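PDB 5LHK: leucine aminopeptidase 2, chloroplastic from Streptomyces sp. BC16019, which probably removes unsubstituted N-terminal amino acids from peptides, as a manganese-binding metalloaminopeptidase of the M17 family. Local coordinates for residues 95-100 with 110-115; 257-262 with 348-353. All blocks are in the same frame, centred on the assembly; numbering follows the deposited sequence.

Contact 1: residues 95-100 with 110-115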
ATOM      1  N   ALA A  95      -3.642 -16.686  38.321  1.00 29.84           N
ATOM      2  CA  ALA A  95      -4.643 -15.775  37.747  1.00 29.34           C
ATOM      3  C   ALA A  95      -5.677 -15.326  38.764  1.00 25.87           C
ATOM      4  O   ALA A  95      -6.108 -14.180  38.741  1.00 28.07           O
ATOM      5  CB  ALA A  95      -5.326 -16.422  36.548  1.00 29.09           C
ATOM      6  N   ALA A  96      -6.076 -16.227  39.654  1.00 23.56           N
ATOM      7  CA  ALA A  96      -7.037 -15.884  40.701  1.00 23.28           C
ATOM      8  C   ALA A  96      -6.463 -14.859  41.684  1.00 23.40           C
ATOM      9  O   ALA A  96      -7.185 -13.969  42.153  1.00 25.61           O
ATOM     10  CB  ALA A  96      -7.501 -17.134  41.435  1.00 22.83           C
ATOM     11  N   ALA A  97      -5.165 -14.978  41.978  1.00 21.90           N
ATOM     12  CA  ALA A  97      -4.478 -14.020  42.840  1.00 22.47           C
ATOM     13  C   ALA A  97      -4.424 -12.646  42.197  1.00 23.73           C
ATOM     14  O   ALA A  97      -4.638 -11.640  42.877  1.00 23.83           O
ATOM     15  CB  ALA A  97      -3.070 -14.507  43.166  1.00 22.60           C
ATOM     16  N   ALA A  98      -4.141 -12.604  40.891  1.00 25.91           N
ATOM     17  CA  ALA A  98      -4.135 -11.338  40.141  1.00 27.94           C
ATOM     18  C   ALA A  98      -5.516 -10.680  40.143  1.00 24.42           C
ATOM     19  O   ALA A  98      -5.637  -9.471  40.353  1.00 25.74           O
ATOM     20  CB  ALA A  98      -3.664 -11.557  38.705  1.00 31.71           C
ATOM     21  N   ALA A  99      -6.553 -11.477  39.915  1.00 22.23           N
ATOM     22  CA  ALA A  99      -7.923 -10.970  39.981  1.00 24.16           C
ATOM     23  C   ALA A  99      -8.270 -10.442  41.384  1.00 25.70           C
ATOM     24  O   ALA A  99      -8.947  -9.425  41.513  1.00 27.05           O
ATOM     25  CB  ALA A  99      -8.914 -12.043  39.547  1.00 24.08           C
ATOM     26  N   SER A 100      -7.780 -11.110  42.426  1.00 26.76           N
ATOM     27  CA  SER A 100      -8.007 -10.649  43.807  1.00 25.15           C
ATOM     28  C   SER A 100      -7.436  -9.261  44.065  1.00 25.70           C
ATOM     29  O   SER A 100      -8.149  -8.390  44.563  1.00 25.57           O
ATOM     30  CB  SER A 100      -7.428 -11.639  44.827  1.00 24.07           C
ATOM     31  OG  SER A 100      -7.949 -12.940  44.604  1.00 23.29           O
ATOM     32  N   LEU A 110      -4.484  -6.449  52.362  1.00 32.78           N
ATOM     33  CA  LEU A 110      -5.155  -7.553  51.696  1.00 32.44           C
ATOM     34  C   LEU A 110      -4.520  -8.860  52.136  1.00 31.31           C
ATOM     35  O   LEU A 110      -3.311  -9.029  51.996  1.00 29.60           O
ATOM     36  CB  LEU A 110      -5.050  -7.404  50.180  1.00 31.58           C
ATOM     37  CG  LEU A 110      -5.442  -8.620  49.321  1.00 32.09           C
ATOM     38  CD1 LEU A 110      -6.900  -9.033  49.508  1.00 28.96           C
ATOM     39  CD2 LEU A 110      -5.157  -8.311  47.861  1.00 34.60           C
ATOM     40  N   ARG A 111      -5.339  -9.776  52.653  1.00 28.50           N
ATOM     41  CA  ARG A 111      -4.899 -11.135  52.944  1.00 28.91           C
ATOM     42  C   ARG A 111      -5.507 -12.128  51.939  1.00 26.49           C
ATOM     43  O   ARG A 111      -6.732 -12.263  51.840  1.00 26.21           O
ATOM     44  CB  ARG A 111      -5.272 -11.543  54.364  1.00 29.84           C
ATOM     45  CG  ARG A 111      -4.552 -12.809  54.803  1.00 31.65           C
ATOM     46  CD  ARG A 111      -4.987 -13.266  56.175  1.00 32.88           C
ATOM     47  NE  ARG A 111      -6.233 -14.026  56.106  1.00 31.56           N
ATOM     48  CZ  ARG A 111      -7.294 -13.872  56.900  1.00 31.16           C
ATOM     49  NH1 ARG A 111      -7.309 -12.977  57.883  1.00 35.37           N
ATOM     50  NH2 ARG A 111      -8.362 -14.647  56.713  1.00 26.61           N
ATOM     51  N   LEU A 112      -4.645 -12.828  51.209  1.00 22.74           N
ATOM     52  CA  LEU A 112      -5.080 -13.841  50.265  1.00 24.20           C
ATOM     53  C   LEU A 112      -5.032 -15.182  50.952  1.00 22.52           C
ATOM     54  O   LEU A 112      -3.964 -15.591  51.428  1.00 23.57           O
ATOM     55  CB  LEU A 112      -4.162 -13.849  49.047  1.00 27.82           C
ATOM     56  CG  LEU A 112      -4.191 -12.539  48.251  1.00 31.46           C
ATOM     57  CD1 LEU A 112      -2.808 -11.961  48.134  1.00 32.55           C
ATOM     58  CD2 LEU A 112      -4.774 -12.741  46.874  1.00 37.47           C
ATOM     59  N   ASP A 113      -6.185 -15.838  51.038  1.00 22.78           N
ATOM     60  CA  ASP A 113      -6.279 -17.209  51.553  1.00 25.85           C
ATOM     61  C   ASP A 113      -6.357 -18.236  50.424  1.00 27.59           C
ATOM     62  O   ASP A 113      -6.580 -19.426  50.691  1.00 28.29           O
ATOM     63  CB  ASP A 113      -7.499 -17.353  52.476  1.00 25.51           C
ATOM     64  CG  ASP A 113      -7.348 -16.591  53.776  1.00 25.98           C
ATOM     65  OD1 ASP A 113      -6.339 -15.895  53.981  1.00 28.04           O
ATOM     66  OD2 ASP A 113      -8.246 -16.691  54.621  1.00 27.18           O
ATOM     67  N   LEU A 114      -6.128 -17.799  49.182  1.00 26.67           N
ATOM     68  CA  LEU A 114      -6.345 -18.647  48.012  1.00 27.06           C
ATOM     69  C   LEU A 114      -5.577 -19.969  48.071  1.00 26.91           C
ATOM     70  O   LEU A 114      -6.095 -20.998  47.631  1.00 23.78           O
ATOM     71  CB  LEU A 114      -5.977 -17.910  46.707  1.00 27.71           C
ATOM     72  CG  LEU A 114      -6.642 -16.567  46.387  1.00 31.24           C
ATOM     73  CD1 LEU A 114      -6.197 -16.094  45.018  1.00 36.48           C
ATOM     74  CD2 LEU A 114      -8.149 -16.652  46.437  1.00 32.24           C
ATOM     75  N   ALA A 115      -4.360 -19.943  48.623  1.00 28.98           N
ATOM     76  CA  ALA A 115      -3.498 -21.142  48.655  1.00 29.64           C
ATOM     77  C   ALA A 115      -3.939 -22.193  49.664  1.00 28.98           C
ATOM     78  O   ALA A 115      -3.404 -23.295  49.645  1.00 27.54           O
ATOM     79  CB  ALA A 115      -2.044 -20.757  48.913  1.00 29.49           C
TER
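Ala96 O, on the face of helix 95-100 that meets Leu114, is held by two donors from the same residue: Ser100 N at 2.9 Å, the ordinary helical bond, and Ser100 OG at 2.8 Å. The two come at the carbonyl from opposite faces of its plane, the hydroxyl tilted 31° out of it. This is the familiar way a buried helical serine pays for its own polarity; with OG beside the backbone N (chi1 -55°), the hydroxyl folds back onto Ala96 O, while CB faces the strand. The contact itself is apolar. Leu112 CD2 abuts Ser100 CB at 3.5 Å, while Leu114 drives a single methyl, CD1, against the backbone between Ala96 and Ala97, 3.4 Å from Ala97 N. The methyl groups of both alanines lie 4.0 Å from Leu114 CD1, and their small side chains are consistent with so close an approach to the helix backbone. Ser100 OG also sits 3.6 Å from Leu114 CD1. Replacing Ser100, an alanine here would keep the CB that meets Leu112, but would probably leave Ala96 O with its backbone donor alone within this contact and a small gap beside Leu114 CD1. Beyond the interface, Arg111 grips Asp113 side-on through NE and NH2, one nitrogen to each carboxylate oxygen, where the strand ends. Helix and strand run nearly antiparallel, the second half of a beta-alpha-beta crossover from strand 76-81 to strand 109-112, with strand 38-43 between them in the sheet. Strand 156-159 flanks 109-112 on its other side, Val80 of strand 76-81 touches Ala96, Ser100 and Leu114, and Val131 of helix 124-139 packs on Ala97, Leu112 and Leu114.

Contact 2: residues 257-262 with 348-353. With MN (manganese (II) ion), chain B.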
ATOM      1  N   GLY A 257      25.648 -19.926  30.058  1.00 24.44           N
ATOM      2  CA  GLY A 257      25.725 -18.587  29.448  1.00 23.98           C
ATOM      3  C   GLY A 257      24.349 -18.134  28.991  1.00 21.57           C
ATOM      4  O   GLY A 257      23.676 -18.883  28.315  1.00 21.95           O
ATOM      5  N   LEU A 258      23.927 -16.931  29.384  1.00 20.96           N
ATOM      6  CA  LEU A 258      22.679 -16.311  28.913  1.00 20.56           C
ATOM      7  C   LEU A 258      23.021 -15.082  28.060  1.00 20.36           C
ATOM      8  O   LEU A 258      23.776 -14.201  28.493  1.00 20.17           O
ATOM      9  CB  LEU A 258      21.777 -15.909  30.078  1.00 21.85           C
ATOM     10  CG  LEU A 258      21.399 -17.036  31.062  1.00 24.32           C
ATOM     11  CD1 LEU A 258      20.569 -16.488  32.212  1.00 23.96           C
ATOM     12  CD2 LEU A 258      20.668 -18.190  30.385  1.00 25.51           C
ATOM     13  N   VAL A 259      22.480 -15.055  26.842  1.00 18.86           N
ATOM     14  CA  VAL A 259      22.724 -13.992  25.883  1.00 18.65           C
ATOM     15  C   VAL A 259      21.403 -13.287  25.633  1.00 19.26           C
ATOM     16  O   VAL A 259      20.433 -13.922  25.210  1.00 20.61           O
ATOM     17  CB  VAL A 259      23.299 -14.539  24.561  1.00 21.39           C
ATOM     18  CG1 VAL A 259      23.538 -13.411  23.561  1.00 22.73           C
ATOM     19  CG2 VAL A 259      24.606 -15.285  24.822  1.00 24.04           C
ATOM     20  N   GLY A 260      21.364 -11.980  25.889  1.00 19.24           N
ATOM     21  CA  GLY A 260      20.121 -11.201  25.806  1.00 19.67           C
ATOM     22  C   GLY A 260      20.223 -10.039  24.833  1.00 19.30           C
ATOM     23  O   GLY A 260      21.078  -9.171  24.992  1.00 20.47           O
ATOM     24  N   LYS A 261      19.345 -10.009  23.838  1.00 18.32           N
ATOM     25  CA  LYS A 261      19.320  -8.927  22.867  1.00 18.72           C
ATOM     26  C   LYS A 261      18.811  -7.635  23.518  1.00 18.04           C
ATOM     27  O   LYS A 261      17.669  -7.573  23.964  1.00 18.26           O
ATOM     28  CB  LYS A 261      18.419  -9.292  21.689  1.00 20.14           C
ATOM     29  CG  LYS A 261      18.276  -8.182  20.648  1.00 19.84           C
ATOM     30  CD  LYS A 261      17.160  -8.480  19.684  1.00 20.22           C
ATOM     31  CE  LYS A 261      16.883  -7.290  18.785  1.00 19.35           C
ATOM     32  NZ  LYS A 261      15.832  -7.632  17.787  1.00 18.27           N
ATOM     33  N   GLY A 262      19.666  -6.613  23.544  1.00 16.76           N
ATOM     34  CA  GLY A 262      19.361  -5.340  24.178  1.00 16.79           C
ATOM     35  C   GLY A 262      19.310  -4.152  23.226  1.00 16.39           C
ATOM     36  O   GLY A 262      19.959  -3.139  23.443  1.00 18.13           O
ATOM     37  N   VAL A 348      22.452  -9.927  13.848  1.00 19.01           N
ATOM     38  CA  VAL A 348      23.779  -9.430  13.531  1.00 19.40           C
ATOM     39  C   VAL A 348      24.505  -9.014  14.820  1.00 18.34           C
ATOM     40  O   VAL A 348      25.693  -9.292  15.000  1.00 18.49           O
ATOM     41  CB  VAL A 348      23.685  -8.258  12.512  1.00 21.84           C
ATOM     42  CG1 VAL A 348      25.040  -7.579  12.286  1.00 21.67           C
ATOM     43  CG2 VAL A 348      23.100  -8.763  11.197  1.00 25.49           C
ATOM     44  N   VAL A 349      23.778  -8.356  15.712  1.00 18.69           N
ATOM     45  CA  VAL A 349      24.297  -7.960  17.031  1.00 20.35           C
ATOM     46  C   VAL A 349      24.608  -9.189  17.902  1.00 19.52           C
ATOM     47  O   VAL A 349      25.650  -9.241  18.563  1.00 18.70           O
ATOM     48  CB  VAL A 349      23.280  -7.042  17.754  1.00 23.24           C
ATOM     49  CG1 VAL A 349      23.634  -6.843  19.211  1.00 25.37           C
ATOM     50  CG2 VAL A 349      23.181  -5.696  17.039  1.00 24.74           C
ATOM     51  N   LEU A 350      23.698 -10.158  17.916  1.00 17.86           N
ATOM     52  CA  LEU A 350      23.901 -11.365  18.712  1.00 18.47           C
ATOM     53  C   LEU A 350      25.040 -12.262  18.227  1.00 18.95           C
ATOM     54  O   LEU A 350      25.664 -12.938  19.042  1.00 19.82           O
ATOM     55  CB  LEU A 350      22.623 -12.193  18.788  1.00 18.51           C
ATOM     56  CG  LEU A 350      21.462 -11.532  19.514  1.00 17.77           C
ATOM     57  CD1 LEU A 350      20.192 -12.297  19.229  1.00 16.76           C
ATOM     58  CD2 LEU A 350      21.721 -11.458  20.997  1.00 19.15           C
ATOM     59  N   ALA A 351      25.319 -12.252  16.924  1.00 19.66           N
ATOM     60  CA  ALA A 351      26.284 -13.195  16.313  1.00 20.40           C
ATOM     61  C   ALA A 351      27.620 -13.235  17.061  1.00 19.82           C
ATOM     62  O   ALA A 351      28.046 -14.278  17.530  1.00 19.51           O
ATOM     63  CB  ALA A 351      26.514 -12.847  14.847  1.00 21.71           C
ATOM     64  N   ASP A 352      28.246 -12.078  17.215  1.00 21.12           N
ATOM     65  CA  ASP A 352      29.593 -12.011  17.810  1.00 20.65           C
ATOM     66  C   ASP A 352      29.578 -12.344  19.295  1.00 20.04           C
ATOM     67  O   ASP A 352      30.528 -12.936  19.815  1.00 21.05           O
ATOM     68  CB  ASP A 352      30.208 -10.630  17.604  1.00 20.50           C
ATOM     69  CG  ASP A 352      30.185 -10.204  16.161  1.00 20.89           C
ATOM     70  OD1 ASP A 352      31.047 -10.668  15.399  1.00 23.46           O
ATOM     71  OD2 ASP A 352      29.295  -9.421  15.778  1.00 19.28           O
ATOM     72  N   VAL A 353      28.490 -11.982  19.969  1.00 19.35           N
ATOM     73  CA  VAL A 353      28.325 -12.311  21.380  1.00 18.92           C
ATOM     74  C   VAL A 353      28.227 -13.825  21.571  1.00 19.72           C
ATOM     75  O   VAL A 353      28.818 -14.364  22.512  1.00 20.52           O
ATOM     76  CB  VAL A 353      27.096 -11.608  21.993  1.00 18.40           C
ATOM     77  CG1 VAL A 353      26.946 -11.964  23.472  1.00 17.91           C
ATOM     78  CG2 VAL A 353      27.231 -10.095  21.816  1.00 18.06           C
TER
HETATM   79 MN    MN B 601      15.131  -5.654  16.619  1.00 18.64          MN
HETATM   80  O   HOH W   1      14.376  -6.758  14.859  1.00 20.21           O
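Strand 257-260 and helix 348-353 run nearly antiparallel, at 158°, their axes approaching to 9.5 Å, with Lys261 closest to Leu350 and Val259 to Val353 by their CA atoms. Val259 is at the centre of the packing: CG1, set anti to the backbone N (chi1 179°), reaches the helix and touches Leu350 CD2 and Val353 CG1, each at 3.7 Å. One strand methyl thus meets two helix side chains, and the valine and its two partners pass alongside each other, pointing opposite ways. The same Leu350 CD2 also lies against the start of Lys261, 4.0 Å from its CB. From there the lysine leads away from the helix, its chain extended from CB to the amine, and NZ binds manganese at 2.4 Å. A water completes part of the shell 2.2 Å from the manganese, and Asp266, Asp284 and Glu345 are the other protein ligands. Hydrophobic contact at the root and metal at the tip show how an active site can be built on a strand's end. Strand 255-263 is flanked by the parallel strands 306-316 and 367-372; helix 345-358, which also bears Glu345, packs over strand 255-263 and reaches strand 306-316, Val353 touching His310 and Pro312.

Following the chain from its N terminus, contact 1 comes first and closes a short loop: only nine residues separate segment 95-100 from segment 110-115, a local return within the N-terminal domain. Further along, past helix 164-185, contact 2 in the catalytic domain closes a much longer loop of 85 residues, bringing helix 345-358 back onto strand 255-263. The two are in series, neither nesting nor crossing. The centres of contact 1 and contact 2 are about 38 Å apart and lie on opposite sides of the chain's centre. Contact 1 joins a helix to the N-terminal sheet away from the metals, whereas contact 2 ties a helix to the catalytic sheet beside the manganese site.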